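Local coordinates for uncharacterized protein (Bacteroides cellulosilyticus, PDB 5JVK), which probably hydrolyses O-glycosidic bonds, being a family 39 glycoside hydrolase of a gut symbiont, at residues E195-C200 against L234-V239; C200-A205 against Y241-K246; I188-T193 against P224-P229. All blocks are in the same frame, centred on the assembly; numbering follows the deposited sequence.

Contact 1 of 3, residues E195-C200 against L234-V239; sequences ESRLGC and LPLLKV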
loop_
_atom_site.group_PDB
_atom_site.type_symbol
_atom_site.label_atom_id
_atom_site.label_comp_id
_atom_site.label_asym_id
_atom_site.label_seq_id
_atom_site.Cartn_x
_atom_site.Cartn_y
_atom_site.Cartn_z
ATOM N N GLU A 195 -26.440 5.796 -25.092
ATOM C CA GLU A 195 -25.986 4.486 -25.571
ATOM C C GLU A 195 -24.718 4.021 -24.849
ATOM O O GLU A 195 -24.646 2.876 -24.398
ATOM C CB GLU A 195 -25.726 4.520 -27.085
ATOM C CG GLU A 195 -25.611 3.140 -27.734
ATOM C CD GLU A 195 -24.830 3.130 -29.043
ATOM O OE1 GLU A 195 -24.505 4.207 -29.588
ATOM O OE2 GLU A 195 -24.536 2.021 -29.537
ATOM N N SER A 196 -23.728 4.911 -24.754
ATOM C CA SER A 196 -22.421 4.576 -24.172
ATOM C C SER A 196 -22.461 4.386 -22.654
ATOM O O SER A 196 -21.710 3.569 -22.115
ATOM C CB SER A 196 -21.382 5.637 -24.538
ATOM O OG SER A 196 -21.758 6.912 -24.051
ATOM N N ARG A 197 -23.316 5.147 -21.971
ATOM C CA ARG A 197 -23.579 4.928 -20.544
ATOM C C ARG A 197 -24.167 3.545 -20.285
ATOM O O ARG A 197 -23.775 2.868 -19.332
ATOM C CB ARG A 197 -24.536 5.981 -19.993
ATOM C CG ARG A 197 -23.938 7.370 -19.885
ATOM C CD ARG A 197 -25.016 8.406 -19.630
ATOM N NE ARG A 197 -24.552 9.758 -19.923
ATOM C CZ ARG A 197 -25.328 10.841 -19.946
ATOM N NH1 ARG A 197 -26.634 10.763 -19.685
ATOM N NH2 ARG A 197 -24.793 12.024 -20.232
ATOM N N LEU A 198 -25.113 3.144 -21.133
ATOM C CA LEU A 198 -25.727 1.817 -21.056
ATOM C C LEU A 198 -24.700 0.720 -21.345
ATOM O O LEU A 198 -24.663 -0.299 -20.654
ATOM C CB LEU A 198 -26.903 1.706 -22.036
ATOM C CG LEU A 198 -27.893 0.565 -21.774
ATOM C CD1 LEU A 198 -28.855 0.938 -20.654
ATOM C CD2 LEU A 198 -28.662 0.207 -23.039
ATOM N N GLY A 199 -23.873 0.939 -22.367
ATOM C CA GLY A 199 -22.809 0.008 -22.735
ATOM C C GLY A 199 -21.778 -0.194 -21.642
ATOM O O GLY A 199 -21.319 -1.315 -21.422
ATOM N N CYS A 200 -21.417 0.898 -20.967
ATOM C CA CYS A 200 -20.503 0.865 -19.819
ATOM C C CYS A 200 -21.114 0.098 -18.649
ATOM O O CYS A 200 -20.444 -0.734 -18.032
ATOM C CB CYS A 200 -20.155 2.292 -19.373
ATOM S SG CYS A 200 -18.831 2.426 -18.146
ATOM N N LEU A 234 -22.282 11.817 -12.704
ATOM C CA LEU A 234 -23.520 11.365 -12.050
ATOM C C LEU A 234 -24.543 10.719 -13.011
ATOM O O LEU A 234 -25.178 9.732 -12.637
ATOM C CB LEU A 234 -24.155 12.502 -11.227
ATOM C CG LEU A 234 -25.420 12.208 -10.408
ATOM C CD1 LEU A 234 -25.260 10.983 -9.515
ATOM C CD2 LEU A 234 -25.784 13.422 -9.568
ATOM N N PRO A 235 -24.707 11.263 -14.238
ATOM C CA PRO A 235 -25.513 10.561 -15.245
ATOM C C PRO A 235 -25.056 9.133 -15.543
ATOM O O PRO A 235 -25.888 8.227 -15.579
ATOM C CB PRO A 235 -25.355 11.442 -16.485
ATOM C CG PRO A 235 -25.239 12.812 -15.926
ATOM C CD PRO A 235 -24.507 12.676 -14.617
ATOM N N LEU A 236 -23.755 8.946 -15.753
ATOM C CA LEU A 236 -23.183 7.612 -15.963
ATOM C C LEU A 236 -23.437 6.723 -14.746
ATOM O O LEU A 236 -23.835 5.568 -14.887
ATOM C CB LEU A 236 -21.678 7.715 -16.263
ATOM C CG LEU A 236 -20.826 6.462 -16.546
ATOM C CD1 LEU A 236 -20.473 5.701 -15.282
ATOM C CD2 LEU A 236 -21.486 5.518 -17.539
ATOM N N LEU A 237 -23.215 7.279 -13.559
ATOM C CA LEU A 237 -23.391 6.563 -12.293
ATOM C C LEU A 237 -24.842 6.126 -12.041
ATOM O O LEU A 237 -25.077 5.038 -11.506
ATOM C CB LEU A 237 -22.894 7.443 -11.139
ATOM C CG LEU A 237 -22.799 6.878 -9.721
ATOM C CD1 LEU A 237 -21.865 5.674 -9.671
ATOM C CD2 LEU A 237 -22.352 7.978 -8.757
ATOM N N LYS A 238 -25.803 6.970 -12.430
ATOM C CA LYS A 238 -27.241 6.658 -12.285
ATOM C C LYS A 238 -27.709 5.462 -13.124
ATOM O O LYS A 238 -28.699 4.821 -12.774
ATOM C CB LYS A 238 -28.108 7.887 -12.602
ATOM C CG LYS A 238 -28.186 8.887 -11.461
ATOM C CD LYS A 238 -28.937 10.151 -11.851
ATOM C CE LYS A 238 -29.248 10.997 -10.626
ATOM N NZ LYS A 238 -29.730 12.362 -10.969
ATOM N N VAL A 239 -27.009 5.184 -14.225
ATOM C CA VAL A 239 -27.262 3.999 -15.051
ATOM C C VAL A 239 -26.476 2.795 -14.517
ATOM O O VAL A 239 -27.036 1.709 -14.375
ATOM C CB VAL A 239 -26.906 4.251 -16.541
ATOM C CG1 VAL A 239 -27.174 3.012 -17.392
ATOM C CG2 VAL A 239 -27.682 5.448 -17.081
#
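Pro235 meets Arg197 where helix 229-247 bends, the proline nitrogen having no bond to the turn before. Its CB lies over the centre of the guanidinium, 3.4 Å above the plane of that Arg197 group, and comes within 3.5 Å of Arg197 NH1. The arginine reaches there with CG anti to its own carbonyl carbon (chi1 -70°) and a chain extended as far as NE; its CG and CD cross Leu236 at a slant before the guanidinium comes to lie under the proline CB. The next residue, Leu236, offers a single methyl. Its CD2 is 3.7 Å from Arg197 CA and also touches the CB and CG of that arginine, while the same methyl lies 3.9 Å from Cys200 CB, bridging two residues about one turn apart on helix 195-200. Val239 closes the sequence with CG1, held anti to the backbone N. This methyl sits 3.9 Å from the carbonyl oxygen of Arg197 and 4.2 Å from Leu198 CD1, the leucine curling its tip back although its CB points away. The short helix axes pass 9.0 Å apart at a crossing angle of -49°. The contact is mostly van der Waals packing of methyls, a proline CB and an alkyl chain, with one proline CH group set over a guanidinium face. The guanidinium NH2 lies close to the carbonyl oxygen of Thr192; a sulfate, probably from the crystallisation liquor, is about 6 Å from the arginine side chain, too far for direct contact.

Contact 2 of 3, residues C200-A205 against Y241-K246; sequences CANALA and YPTVKK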
loop_
_atom_site.group_PDB
_atom_site.type_symbol
_atom_site.label_atom_id
_atom_site.label_comp_id
_atom_site.label_asym_id
_atom_site.label_seq_id
_atom_site.Cartn_x
_atom_site.Cartn_y
_atom_site.Cartn_z
ATOM N N CYS A 200 -21.417 0.898 -20.967
ATOM C CA CYS A 200 -20.503 0.865 -19.819
ATOM C C CYS A 200 -21.114 0.098 -18.649
ATOM O O CYS A 200 -20.444 -0.734 -18.032
ATOM C CB CYS A 200 -20.155 2.292 -19.373
ATOM S SG CYS A 200 -18.831 2.426 -18.146
ATOM N N ALA A 201 -22.385 0.382 -18.362
ATOM C CA ALA A 201 -23.123 -0.279 -17.279
ATOM C C ALA A 201 -23.256 -1.786 -17.472
ATOM O O ALA A 201 -23.026 -2.553 -16.535
ATOM C CB ALA A 201 -24.498 0.349 -17.123
ATOM N N ASN A 202 -23.624 -2.203 -18.681
ATOM C CA ASN A 202 -23.766 -3.627 -18.999
ATOM C C ASN A 202 -22.420 -4.350 -19.113
ATOM O O ASN A 202 -22.352 -5.556 -18.868
ATOM C CB ASN A 202 -24.580 -3.823 -20.286
ATOM C CG ASN A 202 -26.025 -3.366 -20.144
ATOM O OD1 ASN A 202 -26.650 -3.549 -19.097
ATOM N ND2 ASN A 202 -26.571 -2.783 -21.205
ATOM N N ALA A 203 -21.364 -3.623 -19.483
ATOM C CA ALA A 203 -20.007 -4.189 -19.538
ATOM C C ALA A 203 -19.463 -4.507 -18.146
ATOM O O ALA A 203 -18.886 -5.575 -17.932
ATOM C CB ALA A 203 -19.062 -3.243 -20.263
ATOM N N LEU A 204 -19.640 -3.572 -17.212
ATOM C CA LEU A 204 -19.255 -3.785 -15.813
ATOM C C LEU A 204 -20.133 -4.848 -15.158
ATOM O O LEU A 204 -19.629 -5.703 -14.428
ATOM C CB LEU A 204 -19.333 -2.476 -15.012
ATOM C CG LEU A 204 -19.020 -2.529 -13.508
ATOM C CD1 LEU A 204 -17.652 -3.143 -13.246
ATOM C CD2 LEU A 204 -19.107 -1.139 -12.900
ATOM N N ALA A 205 -21.440 -4.781 -15.419
ATOM C CA ALA A 205 -22.401 -5.761 -14.896
ATOM C C ALA A 205 -22.061 -7.194 -15.308
ATOM O O ALA A 205 -22.254 -8.122 -14.522
ATOM C CB ALA A 205 -23.812 -5.406 -15.335
ATOM N N TYR A 241 -25.064 2.096 -11.461
ATOM C CA TYR A 241 -25.344 1.599 -10.108
ATOM C C TYR A 241 -26.495 0.580 -10.041
ATOM O O TYR A 241 -26.294 -0.513 -9.516
ATOM C CB TYR A 241 -25.559 2.753 -9.118
ATOM C CG TYR A 241 -25.760 2.306 -7.686
ATOM C CD1 TYR A 241 -24.671 1.948 -6.884
ATOM C CD2 TYR A 241 -27.036 2.241 -7.126
ATOM C CE1 TYR A 241 -24.850 1.541 -5.567
ATOM C CE2 TYR A 241 -27.225 1.833 -5.811
ATOM C CZ TYR A 241 -26.130 1.485 -5.036
ATOM O OH TYR A 241 -26.321 1.083 -3.738
ATOM N N PRO A 242 -27.690 0.919 -10.575
ATOM C CA PRO A 242 -28.767 -0.086 -10.568
ATOM C C PRO A 242 -28.491 -1.306 -11.460
ATOM O O PRO A 242 -28.836 -2.421 -11.074
ATOM C CB PRO A 242 -29.992 0.696 -11.067
ATOM C CG PRO A 242 -29.428 1.844 -11.826
ATOM C CD PRO A 242 -28.161 2.208 -11.119
ATOM N N THR A 243 -27.875 -1.090 -12.625
ATOM C CA THR A 243 -27.495 -2.181 -13.539
ATOM C C THR A 243 -26.570 -3.207 -12.878
ATOM O O THR A 243 -26.749 -4.414 -13.053
ATOM C CB THR A 243 -26.781 -1.648 -14.804
ATOM O OG1 THR A 243 -27.533 -0.572 -15.372
ATOM C CG2 THR A 243 -26.623 -2.743 -15.853
ATOM N N VAL A 244 -25.587 -2.716 -12.127
ATOM C CA VAL A 244 -24.586 -3.572 -11.486
ATOM C C VAL A 244 -25.111 -4.213 -10.192
ATOM O O VAL A 244 -24.880 -5.398 -9.958
ATOM C CB VAL A 244 -23.277 -2.791 -11.221
ATOM C CG1 VAL A 244 -22.303 -3.621 -10.401
ATOM C CG2 VAL A 244 -22.622 -2.378 -12.534
ATOM N N LYS A 245 -25.794 -3.434 -9.355
ATOM C CA LYS A 245 -26.299 -3.934 -8.064
ATOM C C LYS A 245 -27.412 -4.983 -8.192
ATOM O O LYS A 245 -27.576 -5.820 -7.303
ATOM C CB LYS A 245 -26.779 -2.777 -7.179
ATOM C CG LYS A 245 -25.668 -1.845 -6.711
ATOM C CD LYS A 245 -24.826 -2.437 -5.588
ATOM C CE LYS A 245 -25.520 -2.337 -4.239
ATOM N NZ LYS A 245 -24.643 -2.794 -3.128
ATOM N N LYS A 246 -28.173 -4.931 -9.283
ATOM C CA LYS A 246 -29.177 -5.957 -9.588
ATOM C C LYS A 246 -28.513 -7.315 -9.834
ATOM O O LYS A 246 -29.033 -8.350 -9.416
ATOM C CB LYS A 246 -30.007 -5.545 -10.812
ATOM C CG LYS A 246 -31.317 -6.300 -10.982
ATOM C CD LYS A 246 -32.237 -5.581 -11.963
ATOM C CE LYS A 246 -33.650 -6.148 -11.954
ATOM N NZ LYS A 246 -33.728 -7.484 -12.609
#
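Val244 overlaps Leu204 through one methyl, CG2, which lies 3.7 Å from Leu204 CG and equally near its CD2. With CG2 beside the backbone N and CG1 anti to it (chi1 173°), the same methyl is also turned onto the backbone of helix 200-205, 3.9 Å from Ala205 N and 4.0 Å from Ala201 O. The alanines make this closeness possible: the CA atoms of Ala205 and Val244 are only 4.6 Å apart, and Ala205 CB rests 3.8 Å from the carbonyl oxygen of Thr243. Thr243, the residue before Val244, packs beside it. Its CG2 meets Asn202 OD1 at 3.3 Å, the two side chains crossing at about a right angle, and its OG1 touches Ala201 CB at 3.6 Å. That hydroxyl gains nothing polar from the alanine; it is hydrogen-bonded to the carbonyl oxygen of Val239, a turn back, and is satisfied within its own helix. The short axes run 8.5 Å apart and only 20° from parallel. Leu204 packs further on Val240 of the same helix 229-247, and Val244 reaches Ile251 in the loop just before strand 252-255. Beneath the helix pair lies the barrel wall, which Leu204 meets at Phe173 of strand 168-174.

Contact 3 of 3, residues I188-T193 against P224-P229; sequences IPFPTT and PNYADP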
loop_
_atom_site.group_PDB
_atom_site.type_symbol
_atom_site.label_atom_id
_atom_site.label_comp_id
_atom_site.label_asym_id
_atom_site.label_seq_id
_atom_site.Cartn_x
_atom_site.Cartn_y
_atom_site.Cartn_z
ATOM N N ILE A 188 -15.490 14.404 -24.240
ATOM C CA ILE A 188 -14.413 13.960 -23.334
ATOM C C ILE A 188 -14.192 12.445 -23.431
ATOM O O ILE A 188 -15.077 11.734 -23.906
ATOM C CB ILE A 188 -14.733 14.344 -21.865
ATOM C CG1 ILE A 188 -16.149 13.889 -21.465
ATOM C CG2 ILE A 188 -14.594 15.850 -21.667
ATOM C CD1 ILE A 188 -16.489 14.129 -20.009
ATOM N N PRO A 189 -13.023 11.938 -22.971
ATOM C CA PRO A 189 -12.807 10.480 -22.954
ATOM C C PRO A 189 -13.534 9.813 -21.769
ATOM O O PRO A 189 -12.908 9.294 -20.841
ATOM C CB PRO A 189 -11.279 10.355 -22.867
ATOM C CG PRO A 189 -10.852 11.580 -22.137
ATOM C CD PRO A 189 -11.823 12.669 -22.513
ATOM N N PHE A 190 -14.863 9.829 -21.840
ATOM C CA PHE A 190 -15.748 9.410 -20.752
ATOM C C PHE A 190 -17.172 9.367 -21.325
ATOM O O PHE A 190 -17.581 10.320 -21.994
ATOM C CB PHE A 190 -15.666 10.412 -19.592
ATOM C CG PHE A 190 -16.388 9.976 -18.346
ATOM C CD1 PHE A 190 -15.735 9.221 -17.377
ATOM C CD2 PHE A 190 -17.716 10.340 -18.127
ATOM C CE1 PHE A 190 -16.393 8.825 -16.221
ATOM C CE2 PHE A 190 -18.380 9.947 -16.972
ATOM C CZ PHE A 190 -17.717 9.188 -16.018
ATOM N N PRO A 191 -17.925 8.271 -21.090
ATOM C CA PRO A 191 -19.212 8.106 -21.779
ATOM C C PRO A 191 -20.269 9.141 -21.378
ATOM O O PRO A 191 -20.703 9.163 -20.223
ATOM C CB PRO A 191 -19.653 6.695 -21.368
ATOM C CG PRO A 191 -18.987 6.462 -20.059
ATOM C CD PRO A 191 -17.657 7.149 -20.168
ATOM N N THR A 192 -20.655 9.991 -22.335
ATOM C CA THR A 192 -21.693 11.014 -22.134
ATOM C C THR A 192 -22.981 10.804 -22.957
ATOM O O THR A 192 -23.933 11.571 -22.792
ATOM C CB THR A 192 -21.138 12.431 -22.408
ATOM O OG1 THR A 192 -20.539 12.479 -23.708
ATOM C CG2 THR A 192 -20.105 12.813 -21.356
ATOM N N THR A 193 -23.027 9.786 -23.826
ATOM C CA THR A 193 -24.253 9.461 -24.579
ATOM C C THR A 193 -25.080 8.420 -23.831
ATOM O O THR A 193 -24.539 7.635 -23.051
ATOM C CB THR A 193 -23.961 8.933 -26.005
ATOM O OG1 THR A 193 -23.452 7.594 -25.951
ATOM C CG2 THR A 193 -22.967 9.833 -26.734
ATOM N N PRO A 224 -11.235 10.390 -13.187
ATOM C CA PRO A 224 -11.994 11.135 -14.190
ATOM C C PRO A 224 -12.061 12.634 -13.858
ATOM O O PRO A 224 -13.128 13.158 -13.524
ATOM C CB PRO A 224 -13.376 10.474 -14.128
ATOM C CG PRO A 224 -13.497 10.053 -12.708
ATOM C CD PRO A 224 -12.124 9.553 -12.361
ATOM N N ASN A 225 -10.918 13.311 -13.966
ATOM C CA ASN A 225 -10.815 14.747 -13.684
ATOM C C ASN A 225 -11.455 15.553 -14.818
ATOM O O ASN A 225 -12.127 16.558 -14.583
ATOM C CB ASN A 225 -9.348 15.147 -13.508
ATOM C CG ASN A 225 -8.724 14.539 -12.263
ATOM O OD1 ASN A 225 -7.821 13.708 -12.348
ATOM N ND2 ASN A 225 -9.198 14.960 -11.102
ATOM N N TYR A 226 -11.201 15.104 -16.044
ATOM C CA TYR A 226 -11.927 15.549 -17.251
ATOM C C TYR A 226 -13.467 15.529 -17.149
ATOM O O TYR A 226 -14.127 16.373 -17.757
ATOM C CB TYR A 226 -11.468 14.759 -18.499
ATOM C CG TYR A 226 -11.159 13.285 -18.270
ATOM C CD1 TYR A 226 -12.181 12.345 -18.160
ATOM C CD2 TYR A 226 -9.836 12.835 -18.169
ATOM C CE1 TYR A 226 -11.898 11.001 -17.949
ATOM C CE2 TYR A 226 -9.546 11.495 -17.954
ATOM C CZ TYR A 226 -10.579 10.582 -17.846
ATOM O OH TYR A 226 -10.299 9.254 -17.637
ATOM N N ALA A 227 -14.028 14.575 -16.399
ATOM C CA ALA A 227 -15.483 14.467 -16.209
ATOM C C ALA A 227 -15.969 15.277 -15.004
ATOM O O ALA A 227 -15.465 15.103 -13.892
ATOM C CB ALA A 227 -15.882 13.009 -16.046
ATOM N N ASP A 228 -16.951 16.152 -15.232
ATOM C CA ASP A 228 -17.593 16.924 -14.159
ATOM C C ASP A 228 -18.404 15.981 -13.253
ATOM O O ASP A 228 -19.079 15.080 -13.759
ATOM C CB ASP A 228 -18.513 18.003 -14.751
ATOM C CG ASP A 228 -19.172 18.870 -13.685
ATOM O OD1 ASP A 228 -18.493 19.754 -13.127
ATOM O OD2 ASP A 228 -20.374 18.671 -13.407
ATOM N N PRO A 229 -18.328 16.171 -11.916
ATOM C CA PRO A 229 -19.105 15.346 -10.980
ATOM C C PRO A 229 -20.616 15.283 -11.254
ATOM O O PRO A 229 -21.181 14.187 -11.303
ATOM C CB PRO A 229 -18.835 16.012 -9.627
ATOM C CG PRO A 229 -17.477 16.596 -9.767
ATOM C CD PRO A 229 -17.345 17.014 -11.203
#
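Phe190 starts its contact with Tyr226 at CB, which lies 4.2 Å from Tyr226 CE1. CG comes next, 3.8 Å from Ala227 CB. From there the ring extends with CG anti to the backbone N (chi1 -172°), a torsion that lays one face against the alanine: Ala227 CB stands over the ring centre, 10° off its normal, in a CH-pi contact. Around the rim, CD1, CD2 and CE2 all keep near this same methyl, while CE1 reaches farther, to within 4.0 Å of Pro224 CB. The opposite face is covered toward its rim by CD of Pro191, so the phenyl group is sandwiched between its own chain neighbour and the partner loop. Trp221 adds an edge-to-face contact with it.

The two residues before Phe190 meet the same loop. Pro189, centre of an inverse gamma turn, sets its CG over the middle of the Tyr226 ring, 4.1 Å from the centroid and 4° off the normal, a second CH-pi contact; its carbonyl oxygen lies 3.5 Å from Tyr226 CE1. Tyr226 OH is hydrogen-bonded to Trp221 NE1, which fixes the far end of that ring. Ile188 CD1 lies 3.9 Å from Ala227 CA.

Both segments are loops leading from a barrel strand into the following helix, with Thr193 and Asp228 at the N-cap positions of helices 194-211 and 229-247. Such beta-alpha loops crown the C-terminal end of a (beta/alpha)8 barrel, the end that carries the active site in (beta/alpha)8 glycoside hydrolases, probably here too.

The three contacts form a seam on the closed eight-stranded barrel in which contact 1 touches both others, while contacts 2 and 3 do not touch. Contacts 1 and 2 both join helix 194-211 to helix 229-247, share Cys200, and have centres 9 Å apart; contact 3 joins the loops entering those helices, its centre 11 Å from that of contact 1 and 18 Å from that of contact 2. Along the chain, 188-193, 195-200 and 200-205 come first, then strand 217-220, then 224-229, 234-239 and 241-246. Both helices run the same way, 49° and 20° apart in contacts 1 and 2, which fits this same-order pairing from the loops down the helix pair.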